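Local structure of fatty-acid-binding protein 1 (Arabidopsis thaliana, 4DOO) at residues P186-K189 against N190-E193. The protein binds fatty acids, with a preference for saturated ones, and may take part in alpha-linolenic acid metabolism. Residues are numbered along the deposited sequence; the frame is centred on the assembly and turned at random.
With DAO (lauric acid), chain C.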
loop_
_atom_site.group_PDB
_atom_site.type_symbol
_atom_site.label_atom_id
_atom_site.label_comp_id
_atom_site.label_asym_id
_atom_site.label_seq_id
_atom_site.Cartn_x
_atom_site.Cartn_y
_atom_site.Cartn_z
ATOM N N PRO A 186 -10.113 1.117 3.910
ATOM C CA PRO A 186 -9.155 0.215 3.267
ATOM C C PRO A 186 -9.744 -1.005 2.569
ATOM O O PRO A 186 -10.883 -1.394 2.811
ATOM C CB PRO A 186 -8.255 -0.183 4.426
ATOM C CG PRO A 186 -9.246 -0.337 5.528
ATOM C CD PRO A 186 -10.114 0.904 5.370
ATOM N N PHE A 187 -8.944 -1.614 1.701
ATOM C CA PHE A 187 -9.372 -2.804 0.981
ATOM C C PHE A 187 -9.572 -3.954 1.962
ATOM O O PHE A 187 -10.437 -4.808 1.772
ATOM C CB PHE A 187 -8.307 -3.220 -0.036
ATOM C CG PHE A 187 -8.248 -2.348 -1.252
ATOM C CD1 PHE A 187 -7.021 -1.938 -1.765
ATOM C CD2 PHE A 187 -9.411 -1.962 -1.906
ATOM C CE1 PHE A 187 -6.950 -1.154 -2.914
ATOM C CE2 PHE A 187 -9.353 -1.179 -3.056
ATOM C CZ PHE A 187 -8.118 -0.774 -3.561
ATOM N N ASP A 188 -8.765 -3.962 3.018
ATOM C CA ASP A 188 -8.809 -5.027 4.007
ATOM C C ASP A 188 -8.614 -4.438 5.404
ATOM O O ASP A 188 -7.496 -4.109 5.804
ATOM C CB ASP A 188 -7.702 -6.037 3.674
ATOM C CG ASP A 188 -7.771 -7.296 4.507
ATOM O OD1 ASP A 188 -7.492 -8.379 3.946
ATOM O OD2 ASP A 188 -8.085 -7.213 5.713
ATOM N N LYS A 189 -9.706 -4.311 6.149
ATOM C CA LYS A 189 -9.624 -3.741 7.487
ATOM C C LYS A 189 -8.705 -4.518 8.420
ATOM O O LYS A 189 -7.958 -3.919 9.193
ATOM C CB LYS A 189 -11.023 -3.613 8.094
ATOM C CG LYS A 189 -11.917 -2.676 7.304
ATOM C CD LYS A 189 -12.759 -1.793 8.215
ATOM C CE LYS A 189 -13.567 -0.796 7.401
ATOM N NZ LYS A 189 -14.294 0.179 8.259
ATOM N N ASN A 190 -8.743 -5.845 8.345
ATOM C CA ASN A 190 -7.889 -6.660 9.201
ATOM C C ASN A 190 -6.417 -6.323 8.954
ATOM O O ASN A 190 -5.622 -6.241 9.893
ATOM C CB ASN A 190 -8.138 -8.151 8.941
ATOM C CG ASN A 190 -7.271 -9.050 9.810
ATOM O OD1 ASN A 190 -7.389 -9.053 11.037
ATOM N ND2 ASN A 190 -6.392 -9.817 9.176
ATOM N N ALA A 191 -6.061 -6.121 7.687
ATOM C CA ALA A 191 -4.687 -5.793 7.330
ATOM C C ALA A 191 -4.299 -4.432 7.889
ATOM O O ALA A 191 -3.167 -4.236 8.320
ATOM C CB ALA A 191 -4.513 -5.802 5.809
ATOM N N ARG A 192 -5.235 -3.489 7.874
ATOM C CA ARG A 192 -4.950 -2.155 8.389
ATOM C C ARG A 192 -4.732 -2.197 9.894
ATOM O O ARG A 192 -3.826 -1.546 10.415
ATOM C CB ARG A 192 -6.096 -1.188 8.082
ATOM C CG ARG A 192 -5.823 0.222 8.599
ATOM C CD ARG A 192 -7.068 1.080 8.578
ATOM N NE ARG A 192 -8.079 0.608 9.520
ATOM C CZ ARG A 192 -9.320 1.077 9.564
ATOM N NH1 ARG A 192 -9.694 2.028 8.717
ATOM N NH2 ARG A 192 -10.183 0.602 10.454
ATOM N N GLU A 193 -5.567 -2.960 10.594
ATOM C CA GLU A 193 -5.449 -3.063 12.039
ATOM C C GLU A 193 -4.110 -3.674 12.434
ATOM O O GLU A 193 -3.461 -3.208 13.373
ATOM C CB GLU A 193 -6.612 -3.881 12.606
ATOM C CG GLU A 193 -7.966 -3.213 12.375
ATOM C CD GLU A 193 -8.042 -1.822 12.994
ATOM O OE1 GLU A 193 -8.052 -1.725 14.243
ATOM O OE2 GLU A 193 -8.080 -0.826 12.238
HETATM O O1 DAO C . -7.633 -0.757 -7.380
HETATM O O2 DAO C . -6.521 -2.299 -6.263
HETATM C C1 DAO C . -6.610 -1.157 -6.772
HETATM C C2 DAO C . -5.425 -0.224 -6.661
HETATM C C3 DAO C . -4.277 -0.746 -7.509
HETATM C C4 DAO C . -3.129 0.271 -7.574
HETATM C C5 DAO C . -1.867 -0.361 -8.162
HETATM C C6 DAO C . -1.918 -0.397 -9.687
HETATM C C7 DAO C . -1.059 -1.520 -10.245
HETATM C C8 DAO C . -1.475 -1.835 -11.673
HETATM C C9 DAO C . -0.747 -3.057 -12.202
HETATM C C10 DAO C . -1.118 -3.305 -13.661
HETATM C C11 DAO C . 0.026 -3.993 -14.399
HETATM C C12 DAO C . -0.416 -4.434 -15.778
HETATM O O HOH W 1 -10.584 -7.444 7.177
HETATM O O HOH W 2 -13.067 1.932 10.009
#
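R192, in the first turn of helix 189-202, reaches back to K189 and to P186 in the preceding loop. Its CB lies 3.5 Å from K189 O. With CG anti to the backbone N (chi1 -180°) and chi2 also extended, the chain carries CD to 4.0 Å from P186 CG. The bend at chi3 then turns the guanidinium group. NE and NH2 both grip E193 OE2, side-on and close to the guanidinium plane, in a salt bridge. E193 OE1 is paired with R71. NH1 passes P186 CD at 3.6 Å and donates to G183 O. P186 CG covers one face of the guanidinium group. K189 NZ, 4.7 Å from R192 NH2, shares a water with it; the water and E193 OE2 probably soften this like-charge approach. A leucine in place of R192 would probably cost E193 one of its two arginine partners, leaving R71, and take a donor from G183 O. At the start of the helix, D188 OD2 accepts from A191 N at 3.0 Å, met from above the carboxylate plane. D188 OD1 accepts from L29 N, tying the helix start to strand 22-33. Backbone bonds from R192 N to D188 O and from E193 N to K189 O begin the helix. D188 is thus a helix N-cap, directly after F187 of the lauric acid pocket.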